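Local coordinates for dual specificity protein phosphatase 15 (PDB 1YZ4), which hydrolyses phosphate esters on tyrosine, serine and threonine side chains of proteins, the deposited chain being its catalytic domain, at residues I34-S39 and D50-R55; I38-S43 and C87-F92; V58-E63 and G94-T99; S98-T103 and A128-G133. The protein carries 1 engineered substitution. One frame throughout, in Å; residues are numbered along the deposited sequence.

Contact 1: I34-S39 and D50-R55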
# COMPACT_ATOMS: atom_id res chain seq x y z
N ILE A 34 -10.75 9.23 -2.59
CA ILE A 34 -10.18 7.95 -2.98
C ILE A 34 -10.83 7.43 -4.25
O ILE A 34 -12.05 7.26 -4.31
CB ILE A 34 -10.38 6.90 -1.86
CG1 ILE A 34 -9.53 7.27 -0.64
CG2 ILE A 34 -10.02 5.50 -2.37
CD1 ILE A 34 -8.03 7.37 -0.94
N THR A 35 -10.02 7.19 -5.28
CA THR A 35 -10.53 6.69 -6.56
C THR A 35 -10.07 5.27 -6.85
O THR A 35 -10.59 4.61 -7.74
CB THR A 35 -10.07 7.57 -7.74
OG1 THR A 35 -8.64 7.61 -7.78
CG2 THR A 35 -10.63 8.99 -7.60
N HIS A 36 -9.08 4.82 -6.09
CA HIS A 36 -8.54 3.47 -6.27
C HIS A 36 -8.26 2.81 -4.94
O HIS A 36 -7.88 3.45 -3.97
CB HIS A 36 -7.25 3.53 -7.09
CG HIS A 36 -7.45 4.00 -8.50
ND1 HIS A 36 -7.77 5.30 -8.81
CD2 HIS A 36 -7.42 3.32 -9.67
CE1 HIS A 36 -7.92 5.41 -10.12
NE2 HIS A 36 -7.72 4.23 -10.66
N ILE A 37 -8.44 1.50 -4.91
CA ILE A 37 -8.23 0.73 -3.70
C ILE A 37 -7.64 -0.62 -4.03
O ILE A 37 -7.98 -1.24 -5.03
CB ILE A 37 -9.56 0.47 -2.95
CG1 ILE A 37 -10.19 1.78 -2.46
CG2 ILE A 37 -9.31 -0.50 -1.78
CD1 ILE A 37 -11.57 1.59 -1.78
N ILE A 38 -6.72 -1.05 -3.18
CA ILE A 38 -6.12 -2.36 -3.34
C ILE A 38 -6.60 -3.08 -2.09
O ILE A 38 -6.31 -2.65 -0.98
CB ILE A 38 -4.58 -2.30 -3.32
CG1 ILE A 38 -4.07 -1.55 -4.55
CG2 ILE A 38 -4.01 -3.72 -3.26
CD1 ILE A 38 -2.55 -1.59 -4.68
N SER A 39 -7.37 -4.14 -2.29
CA SER A 39 -7.86 -4.91 -1.16
C SER A 39 -7.03 -6.18 -1.02
O SER A 39 -6.98 -7.02 -1.93
CB SER A 39 -9.33 -5.27 -1.35
OG SER A 39 -10.12 -4.11 -1.41
N ASP A 50 -17.86 3.60 -8.34
CA ASP A 50 -16.97 4.70 -8.67
C ASP A 50 -15.57 4.57 -8.08
O ASP A 50 -14.90 5.57 -7.81
CB ASP A 50 -17.61 6.02 -8.22
CG ASP A 50 -19.05 6.14 -8.66
OD1 ASP A 50 -19.32 5.91 -9.86
OD2 ASP A 50 -19.92 6.45 -7.81
N ILE A 51 -15.15 3.33 -7.87
CA ILE A 51 -13.81 3.05 -7.35
C ILE A 51 -13.25 1.85 -8.10
O ILE A 51 -13.94 0.86 -8.33
CB ILE A 51 -13.82 2.75 -5.82
CG1 ILE A 51 -14.20 4.01 -5.03
CG2 ILE A 51 -12.44 2.27 -5.37
CD1 ILE A 51 -14.15 3.86 -3.51
N THR A 52 -11.99 1.95 -8.50
CA THR A 52 -11.35 0.86 -9.22
C THR A 52 -10.59 -0.00 -8.22
O THR A 52 -9.70 0.48 -7.53
CB THR A 52 -10.39 1.41 -10.28
OG1 THR A 52 -11.09 2.34 -11.11
CG2 THR A 52 -9.84 0.28 -11.14
N TYR A 53 -10.95 -1.27 -8.16
CA TYR A 53 -10.32 -2.19 -7.22
C TYR A 53 -9.30 -3.13 -7.82
O TYR A 53 -9.34 -3.47 -9.01
CB TYR A 53 -11.36 -3.06 -6.52
CG TYR A 53 -12.25 -2.36 -5.52
CD1 TYR A 53 -13.26 -1.51 -5.95
CD2 TYR A 53 -12.09 -2.56 -4.15
CE1 TYR A 53 -14.10 -0.88 -5.04
CE2 TYR A 53 -12.93 -1.94 -3.23
CZ TYR A 53 -13.93 -1.10 -3.68
OH TYR A 53 -14.76 -0.46 -2.79
N LEU A 54 -8.39 -3.55 -6.96
CA LEU A 54 -7.37 -4.51 -7.31
C LEU A 54 -7.48 -5.47 -6.14
O LEU A 54 -7.27 -5.09 -4.98
CB LEU A 54 -5.99 -3.85 -7.35
CG LEU A 54 -4.92 -4.75 -7.96
CD1 LEU A 54 -5.28 -5.04 -9.41
CD2 LEU A 54 -3.55 -4.09 -7.87
N ARG A 55 -7.85 -6.72 -6.43
CA ARG A 55 -7.98 -7.72 -5.38
C ARG A 55 -6.73 -8.58 -5.24
O ARG A 55 -6.24 -9.15 -6.22
CB ARG A 55 -9.20 -8.61 -5.65
CG ARG A 55 -10.53 -7.98 -5.25
CD ARG A 55 -11.71 -8.80 -5.78
NE ARG A 55 -13.00 -8.33 -5.28
CZ ARG A 55 -14.17 -8.73 -5.77
NH1 ARG A 55 -14.22 -9.60 -6.77
NH2 ARG A 55 -15.30 -8.26 -5.24
O HOH W 1 -12.07 5.21 -10.46
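The parallel strand pair at one edge of the phosphatase-domain sheet is joined here, with His36 to Ser39 beside Thr52 to Arg55. Strand 52-56 is the outermost strand on this side. The two axes come within 4.8 Å and diverge by 17°. Four backbone hydrogen bonds hold the pair. Thr52 N gives a nearly straight one to Thr35 O, with an N-H...O angle of 173°. Ile37 donates from N to Thr52 O and accepts at O from Leu54 N. Ser39 N closes the set on Leu54 O at 2.9 Å. A water donates to Thr35 O and also bonds Thr52 OG1.

Ile37 meets Ile51 and Tyr53. Ile37 CG1 is anti to the carbonyl carbon (chi1 -64°) and lies 3.7 Å from Ile51 CG2. The extended chain carries CD1 on to both neighbours. Ile37 CD1 lies 3.9 Å from Tyr53 OH, a hydroxyl bonded to Leu48 N.

On the other face Ile38 and Leu54 lie side by side, and Ile38 CG1 is 4.1 Å from Leu54 CB. Both reach Phe76 of helix 70-82. His36 CD2 touches Thr52 CB at 3.6 Å. The His36 ring is tethered in its own plane by Thr35 OG1, 2.7 Å from His36 ND1. Back on the Ile37 side, Ser39 OG sits at the edge of the Tyr53 ring, 3.7 Å from Tyr53 CD2.

Contact 2: I38-S43 and C87-F92. Engineered in segment 87-92: Ser91 (natural residue Cys). With BOG (octyl beta-D-glucopyranoside), chain C; SO4 (sulfate ion), chain D.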
# COMPACT_ATOMS: atom_id res chain seq x y z
N ILE A 38 -6.72 -1.05 -3.18
CA ILE A 38 -6.12 -2.36 -3.34
C ILE A 38 -6.60 -3.08 -2.09
O ILE A 38 -6.31 -2.65 -0.98
CB ILE A 38 -4.58 -2.30 -3.32
CG1 ILE A 38 -4.07 -1.55 -4.55
CG2 ILE A 38 -4.01 -3.72 -3.26
CD1 ILE A 38 -2.55 -1.59 -4.68
N SER A 39 -7.37 -4.14 -2.29
CA SER A 39 -7.86 -4.91 -1.16
C SER A 39 -7.03 -6.18 -1.02
O SER A 39 -6.98 -7.02 -1.93
CB SER A 39 -9.33 -5.27 -1.35
OG SER A 39 -10.12 -4.11 -1.41
N ILE A 40 -6.36 -6.31 0.12
CA ILE A 40 -5.56 -7.48 0.41
C ILE A 40 -6.34 -8.23 1.48
O ILE A 40 -6.16 -8.02 2.68
CB ILE A 40 -4.18 -7.09 0.97
CG1 ILE A 40 -3.55 -6.01 0.09
CG2 ILE A 40 -3.26 -8.29 0.98
CD1 ILE A 40 -2.30 -5.40 0.68
N HIS A 41 -7.24 -9.11 1.02
CA HIS A 41 -8.09 -9.87 1.91
C HIS A 41 -8.23 -11.27 1.34
O HIS A 41 -8.25 -11.43 0.12
CB HIS A 41 -9.46 -9.19 1.98
CG HIS A 41 -10.35 -9.72 3.07
ND1 HIS A 41 -9.96 -9.75 4.39
CD2 HIS A 41 -11.63 -10.16 3.04
CE1 HIS A 41 -10.97 -10.20 5.13
NE2 HIS A 41 -11.99 -10.45 4.33
N GLU A 42 -8.33 -12.28 2.20
CA GLU A 42 -8.46 -13.66 1.74
C GLU A 42 -9.68 -13.91 0.85
O GLU A 42 -9.62 -14.73 -0.06
CB GLU A 42 -8.53 -14.65 2.92
CG GLU A 42 -7.33 -14.68 3.84
CD GLU A 42 -7.42 -13.67 4.97
OE1 GLU A 42 -6.82 -13.92 6.03
OE2 GLU A 42 -8.09 -12.62 4.79
N SER A 43 -10.78 -13.21 1.12
CA SER A 43 -12.01 -13.40 0.37
C SER A 43 -12.53 -12.15 -0.33
O SER A 43 -12.27 -11.03 0.10
CB SER A 43 -13.11 -13.92 1.31
OG SER A 43 -13.53 -12.91 2.21
N CYS A 87 -5.11 6.50 -4.11
CA CYS A 87 -5.19 5.09 -3.80
C CYS A 87 -5.11 4.73 -2.33
O CYS A 87 -4.21 5.18 -1.61
CB CYS A 87 -4.11 4.31 -4.56
SG CYS A 87 -4.20 2.51 -4.33
N LEU A 88 -6.06 3.91 -1.89
CA LEU A 88 -6.09 3.43 -0.52
C LEU A 88 -5.74 1.95 -0.52
O LEU A 88 -6.43 1.15 -1.15
CB LEU A 88 -7.49 3.60 0.10
CG LEU A 88 -7.80 2.61 1.25
CD1 LEU A 88 -6.94 2.94 2.47
CD2 LEU A 88 -9.27 2.67 1.62
N VAL A 89 -4.67 1.58 0.16
CA VAL A 89 -4.31 0.17 0.24
C VAL A 89 -4.72 -0.27 1.65
O VAL A 89 -4.36 0.38 2.64
CB VAL A 89 -2.79 -0.06 0.06
CG1 VAL A 89 -2.49 -1.55 0.02
CG2 VAL A 89 -2.31 0.62 -1.23
N HIS A 90 -5.48 -1.36 1.75
CA HIS A 90 -5.92 -1.83 3.05
C HIS A 90 -5.91 -3.34 3.25
O HIS A 90 -5.97 -4.12 2.29
CB HIS A 90 -7.33 -1.30 3.33
CG HIS A 90 -8.39 -1.98 2.53
ND1 HIS A 90 -8.93 -3.19 2.89
CD2 HIS A 90 -8.99 -1.62 1.37
CE1 HIS A 90 -9.83 -3.55 1.99
NE2 HIS A 90 -9.88 -2.62 1.05
N SER A 91 -5.83 -3.73 4.52
CA SER A 91 -5.87 -5.12 4.95
C SER A 91 -6.68 -5.05 6.24
O SER A 91 -6.77 -3.99 6.86
CB SER A 91 -4.46 -5.68 5.19
OG SER A 91 -3.56 -4.67 5.64
N PHE A 92 -7.28 -6.17 6.64
CA PHE A 92 -8.15 -6.19 7.82
C PHE A 92 -7.78 -5.39 9.06
O PHE A 92 -8.54 -4.51 9.47
CB PHE A 92 -8.46 -7.63 8.25
CG PHE A 92 -9.77 -7.76 8.98
CD1 PHE A 92 -10.98 -7.70 8.28
CD2 PHE A 92 -9.81 -7.89 10.36
CE1 PHE A 92 -12.20 -7.76 8.95
CE2 PHE A 92 -11.03 -7.95 11.04
CZ PHE A 92 -12.23 -7.89 10.33
C1 BOG C . -10.18 -11.88 10.66
O1 BOG C . -10.73 -12.49 11.84
C2 BOG C . -8.63 -11.83 10.79
O2 BOG C . -8.26 -11.05 11.92
C3 BOG C . -8.04 -11.20 9.53
O3 BOG C . -6.63 -11.15 9.62
C4 BOG C . -8.44 -12.05 8.33
O4 BOG C . -7.91 -11.49 7.15
C5 BOG C . -9.99 -12.11 8.24
O5 BOG C . -10.52 -12.66 9.47
C6 BOG C . -10.42 -13.00 7.07
O6 BOG C . -11.83 -13.16 7.05
C1' BOG C . -12.13 -12.26 12.05
C2' BOG C . -12.26 -11.92 13.52
C3' BOG C . -11.90 -10.47 13.73
C4' BOG C . -11.97 -10.02 15.18
C5' BOG C . -11.60 -8.54 15.33
C6' BOG C . -10.32 -8.16 14.60
C7' BOG C . -10.02 -6.70 14.78
C8' BOG C . -8.76 -6.33 14.05
S SO4 D . -3.41 -6.81 8.36
O1 SO4 D . -4.69 -7.47 8.61
O2 SO4 D . -2.72 -7.48 7.27
O3 SO4 D . -3.62 -5.42 8.03
O4 SO4 D . -2.57 -6.86 9.55
O HOH W 2 -7.92 -8.14 4.69
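Ile38 to Ile40 run parallel to Val89 and His90, the short strand axes 5.1 Å apart and only 7° from aligned. Ile38 N bonds to Leu88 O. Ile38 O receives His90 N in an almost linear bond, N-H...O angle 172°. Ile40 N then reaches His90 O.

On one face Val89 CG1 packs against both isoleucines, 4.0 Å from Ile38 CB and 3.9 Å from Ile40 CD1. His90 points to the other face. Its CG stands between its own backbone N and carbonyl carbon (chi1 73°), and the ring swings across to Ser39. Ser39 CA lies over one ring face in a CH-pi contact, and His90 NE2 makes a weak hydrogen bond to Ser39 OG.

His90 begins the signature motif of the protein-tyrosine phosphatases, with five residues between its cysteine and its arginine. The cysteine position is engineered: Ser91 replaces the residue predicted to carry the phosphocysteine intermediate. Ser91 OG bonds to sulfate O3 and also accepts Ser98 N. The sulfate, probably from the crystallisation liquor, lies in the phosphate-binding loop, consistent with the place of a substrate phosphate.

At the C-terminal end of the strands a water joins the segments. It donates to Ile40 O, accepts from Phe92 N at 2.8 Å, and bonds His41 ND1. His41 CE1 is 4.0 Å from Phe92 CD1. The octyl glucoside lies beside this rim. Its C1 sits over one face of Phe92, while its alkyl C6' meets the ring edge in plane, 3.6 Å from Phe92 CE2. Its hydroxyl O4 donates to Glu42 OE2 at 2.6 Å.

Contact 3: V58-E63 and G94-T99. With BOG (octyl beta-D-glucopyranoside), chain C; SO4 (sulfate ion), chain D.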
# COMPACT_ATOMS: atom_id res chain seq x y z
N VAL A 58 -4.59 -12.53 -0.11
CA VAL A 58 -3.47 -13.01 0.67
C VAL A 58 -3.72 -12.89 2.17
O VAL A 58 -4.25 -11.89 2.65
CB VAL A 58 -2.19 -12.22 0.31
CG1 VAL A 58 -1.10 -12.47 1.32
CG2 VAL A 58 -1.72 -12.62 -1.08
N ALA A 59 -3.34 -13.93 2.90
CA ALA A 59 -3.52 -13.96 4.35
C ALA A 59 -2.29 -13.35 5.03
O ALA A 59 -1.23 -13.22 4.42
CB ALA A 59 -3.72 -15.40 4.82
N ASP A 60 -2.43 -12.97 6.30
CA ASP A 60 -1.30 -12.40 7.02
C ASP A 60 -0.50 -13.45 7.78
O ASP A 60 -0.72 -13.66 8.97
CB ASP A 60 -1.76 -11.31 8.00
CG ASP A 60 -0.59 -10.62 8.68
OD1 ASP A 60 0.47 -10.55 8.02
OD2 ASP A 60 -0.72 -10.15 9.84
N THR A 61 0.41 -14.12 7.07
CA THR A 61 1.28 -15.12 7.67
C THR A 61 2.65 -14.93 7.03
O THR A 61 2.74 -14.64 5.83
CB THR A 61 0.81 -16.57 7.42
OG1 THR A 61 1.40 -17.08 6.22
CG2 THR A 61 -0.71 -16.62 7.29
N PRO A 62 3.72 -15.07 7.81
CA PRO A 62 5.07 -14.89 7.28
C PRO A 62 5.50 -15.80 6.13
O PRO A 62 6.51 -15.53 5.48
CB PRO A 62 5.96 -15.02 8.52
CG PRO A 62 5.15 -15.89 9.44
CD PRO A 62 3.75 -15.37 9.25
N GLU A 63 4.74 -16.85 5.87
CA GLU A 63 5.09 -17.78 4.80
C GLU A 63 4.48 -17.40 3.44
O GLU A 63 4.92 -17.88 2.39
CB GLU A 63 4.67 -19.20 5.17
CG GLU A 63 5.43 -19.75 6.36
CD GLU A 63 5.13 -21.21 6.61
OE1 GLU A 63 5.26 -22.02 5.67
OE2 GLU A 63 4.75 -21.55 7.76
N GLY A 94 -5.10 -3.48 9.38
CA GLY A 94 -4.39 -2.26 9.05
C GLY A 94 -3.02 -2.29 9.69
O GLY A 94 -2.46 -1.25 10.03
N ILE A 95 -2.45 -3.49 9.85
CA ILE A 95 -1.14 -3.63 10.47
C ILE A 95 0.02 -4.07 9.59
O ILE A 95 0.98 -3.31 9.40
CB ILE A 95 -1.18 -4.61 11.68
CG1 ILE A 95 -2.18 -4.11 12.73
CG2 ILE A 95 0.23 -4.74 12.28
CD1 ILE A 95 -2.28 -5.01 13.96
N SER A 96 -0.05 -5.29 9.04
CA SER A 96 1.08 -5.78 8.26
C SER A 96 0.98 -5.92 6.74
O SER A 96 1.90 -5.51 6.05
CB SER A 96 1.58 -7.10 8.85
OG SER A 96 0.74 -8.17 8.49
N ARG A 97 -0.11 -6.50 6.23
CA ARG A 97 -0.27 -6.70 4.78
C ARG A 97 -0.28 -5.43 3.92
O ARG A 97 0.48 -5.32 2.95
CB ARG A 97 -1.54 -7.51 4.49
CG ARG A 97 -1.38 -9.01 4.74
CD ARG A 97 -2.70 -9.75 4.62
NE ARG A 97 -3.71 -9.27 5.56
CZ ARG A 97 -4.87 -9.89 5.79
NH1 ARG A 97 -5.18 -11.01 5.16
NH2 ARG A 97 -5.74 -9.39 6.66
N SER A 98 -1.15 -4.47 4.24
CA SER A 98 -1.23 -3.24 3.47
C SER A 98 0.07 -2.45 3.63
O SER A 98 0.55 -1.79 2.70
CB SER A 98 -2.41 -2.38 3.95
OG SER A 98 -2.28 -2.05 5.33
N THR A 99 0.65 -2.54 4.82
CA THR A 99 1.88 -1.84 5.14
C THR A 99 3.03 -2.33 4.27
O THR A 99 3.84 -1.54 3.78
CB THR A 99 2.24 -2.05 6.62
OG1 THR A 99 1.12 -1.66 7.43
CG2 THR A 99 3.44 -1.22 7.01
C1 BOG C . -10.18 -11.88 10.66
O1 BOG C . -10.73 -12.49 11.84
C2 BOG C . -8.63 -11.83 10.79
O2 BOG C . -8.26 -11.05 11.92
C3 BOG C . -8.04 -11.20 9.53
O3 BOG C . -6.63 -11.15 9.62
C4 BOG C . -8.44 -12.05 8.33
O4 BOG C . -7.91 -11.49 7.15
C5 BOG C . -9.99 -12.11 8.24
O5 BOG C . -10.52 -12.66 9.47
C6 BOG C . -10.42 -13.00 7.07
O6 BOG C . -11.83 -13.16 7.05
C1' BOG C . -12.13 -12.26 12.05
C2' BOG C . -12.26 -11.92 13.52
C3' BOG C . -11.90 -10.47 13.73
C4' BOG C . -11.97 -10.02 15.18
C5' BOG C . -11.60 -8.54 15.33
C6' BOG C . -10.32 -8.16 14.60
C7' BOG C . -10.02 -6.70 14.78
C8' BOG C . -8.76 -6.33 14.05
S SO4 D . -3.41 -6.81 8.36
O1 SO4 D . -4.69 -7.47 8.61
O2 SO4 D . -2.72 -7.48 7.27
O3 SO4 D . -3.62 -5.42 8.03
O4 SO4 D . -2.57 -6.86 9.55
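Arg97 reaches Val58 and Asp60 with a chain that is extended at chi2 and bent at chi3 (-59°). The bend turns the guanidinium so that it lies between the bound sulfate and Val58 O. Arg97 NH1 donates to Val58 O at 2.8 Å. The donor lies in the carbonyl plane, on a lone pair, although the oxygen is 20° out of the guanidinium plane. Arg97 NE bonds sulfate O2 at 2.7 Å, and Arg97 NH2 bonds sulfate O1 at 2.9 Å. The glucoside O4 takes a further N-H of Arg97 NH2.

Asp60 CB lies over one guanidinium face, offset toward its rim, 3.7 Å from Arg97 NE. Asp60 CG is anti to its backbone N (chi1 -175°), and this carries the carboxylate past the arginine. There Asp60 OD1 accepts Asn131 ND2.

Backbone amides add to the anion site. Ile95 N donates to sulfate O3. Ser96 N donates almost straight to sulfate O4 at 3.0 Å, and Arg97 N to sulfate O2 in a more bent bond. Val58 O thus takes one end of the guanidinium while NE and NH2 face the anion. This is consistent with the signature arginine holding a substrate phosphate in this family.

Contact 4: S98-T103 and A128-G133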
# COMPACT_ATOMS: atom_id res chain seq x y z
N SER A 98 -1.15 -4.47 4.24
CA SER A 98 -1.23 -3.24 3.47
C SER A 98 0.07 -2.45 3.63
O SER A 98 0.55 -1.79 2.70
CB SER A 98 -2.41 -2.38 3.95
OG SER A 98 -2.28 -2.05 5.33
N THR A 99 0.65 -2.54 4.82
CA THR A 99 1.88 -1.84 5.14
C THR A 99 3.03 -2.33 4.27
O THR A 99 3.84 -1.54 3.78
CB THR A 99 2.24 -2.05 6.62
OG1 THR A 99 1.12 -1.66 7.43
CG2 THR A 99 3.44 -1.22 7.01
N THR A 100 3.09 -3.64 4.07
CA THR A 100 4.13 -4.26 3.26
C THR A 100 4.08 -3.77 1.80
O THR A 100 5.11 -3.43 1.20
CB THR A 100 3.97 -5.80 3.29
OG1 THR A 100 3.86 -6.23 4.65
CG2 THR A 100 5.16 -6.48 2.63
N ILE A 101 2.88 -3.76 1.23
CA ILE A 101 2.70 -3.31 -0.14
C ILE A 101 3.08 -1.83 -0.29
O ILE A 101 3.80 -1.47 -1.23
CB ILE A 101 1.22 -3.54 -0.61
CG1 ILE A 101 1.01 -5.01 -0.97
CG2 ILE A 101 0.91 -2.70 -1.83
CD1 ILE A 101 1.17 -5.96 0.18
N VAL A 102 2.63 -0.98 0.62
CA VAL A 102 2.97 0.44 0.52
C VAL A 102 4.47 0.72 0.71
O VAL A 102 5.03 1.60 0.05
CB VAL A 102 2.14 1.29 1.53
CG1 VAL A 102 2.18 0.66 2.90
CG2 VAL A 102 2.71 2.71 1.60
N THR A 103 5.11 -0.04 1.60
CA THR A 103 6.54 0.15 1.86
C THR A 103 7.31 -0.16 0.59
O THR A 103 8.21 0.59 0.20
CB THR A 103 7.02 -0.77 3.02
OG1 THR A 103 6.34 -0.41 4.22
CG2 THR A 103 8.52 -0.61 3.27
N ALA A 128 1.82 0.56 12.30
CA ALA A 128 2.48 -0.08 11.16
C ALA A 128 3.47 -1.15 11.58
O ALA A 128 4.42 -0.88 12.32
CB ALA A 128 3.18 0.97 10.32
N ASN A 129 3.25 -2.37 11.09
CA ASN A 129 4.14 -3.46 11.46
C ASN A 129 3.97 -4.71 10.61
O ASN A 129 3.13 -5.57 10.89
CB ASN A 129 3.96 -3.77 12.95
CG ASN A 129 4.66 -5.05 13.39
OD1 ASN A 129 5.69 -5.43 12.83
ND2 ASN A 129 4.10 -5.71 14.40
N PRO A 130 4.75 -4.83 9.53
CA PRO A 130 4.62 -6.02 8.69
C PRO A 130 5.20 -7.23 9.44
O PRO A 130 6.15 -7.09 10.21
CB PRO A 130 5.41 -5.65 7.44
CG PRO A 130 6.38 -4.64 7.92
CD PRO A 130 5.58 -3.81 8.88
N ASN A 131 4.61 -8.40 9.22
CA ASN A 131 5.09 -9.60 9.91
C ASN A 131 6.54 -9.94 9.52
O ASN A 131 7.02 -9.54 8.46
CB ASN A 131 4.14 -10.79 9.65
CG ASN A 131 4.30 -11.39 8.26
OD1 ASN A 131 5.40 -11.79 7.86
ND2 ASN A 131 3.19 -11.48 7.51
N PRO A 132 7.25 -10.68 10.39
CA PRO A 132 8.65 -11.06 10.14
C PRO A 132 8.95 -11.56 8.73
O PRO A 132 9.97 -11.20 8.14
CB PRO A 132 8.89 -12.14 11.19
CG PRO A 132 8.04 -11.68 12.33
CD PRO A 132 6.76 -11.30 11.63
N GLY A 133 8.06 -12.38 8.18
CA GLY A 133 8.28 -12.91 6.84
C GLY A 133 8.19 -11.86 5.75
O GLY A 133 8.94 -11.90 4.77
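Apolar packing joins Thr99 of helix 97-110 to Ala128 and Pro130. Thr99 OG1 is anti to the carbonyl carbon (chi1 -54°), which leaves methyl CG2 anti to the backbone N and facing Pro130. Thr99 CG2 touches Pro130 CD at 3.8 Å and Ala128 CB at 4.0 Å. The Thr99 side chain and the proline ring cross at about a right angle.

A polar oxygen packs on another corner of the same ring. Thr100 OG1 is 3.2 Å from Pro130 CB, a contact with a ring CH2 and not a hydrogen bond. Pro130 therefore straddles two successive side chains of the helix.

The helix is the one that follows the phosphate-binding loop of the phosphatase signature. The segment 128-133 leads into the later helix 132-143. Phe134 and Leu138 of that helix also touch Thr100.

The threonine hydroxyls bond back within their own part of the chain, and no hydrogen bond crosses between the two segments. Thr99 OG1 donates to Ile95 O at 2.6 Å, from well above the carbonyl plane. Ile95 O also accepts the backbone N of Asn129. Thr100 OG1 bonds Ser96 O one residue later. Both hydroxyls thus reach carbonyls of the signature loop, four residues back.

Capping is the remaining kind of interaction. Asn131 is the N-cap of helix 132-143. Its amide carbon stands between its own backbone N and carbonyl carbon (chi1 76°), which lets Asn131 OD1 accept Phe134 N.

In the fold
Contacts 1 and 2 are sheet pairings that share Ile38 and Ser39, so strand 36-40 is bonded on both sides. Contact 1 lies at the edge of the sheet and is partly buried. Contact 2 is buried and ends at the sulfate site. Contacts 3 and 4 are also buried but join loops to helix 97-110, and they share Ser98 and Thr99. Contact 3 is polar and gathers round the anion, whereas contact 4 is mainly packing. Contacts 2 and 3 meet at the sulfate and both touch the glucoside. Contacts 3 and 4 adjoin, their centres about 6 Å apart.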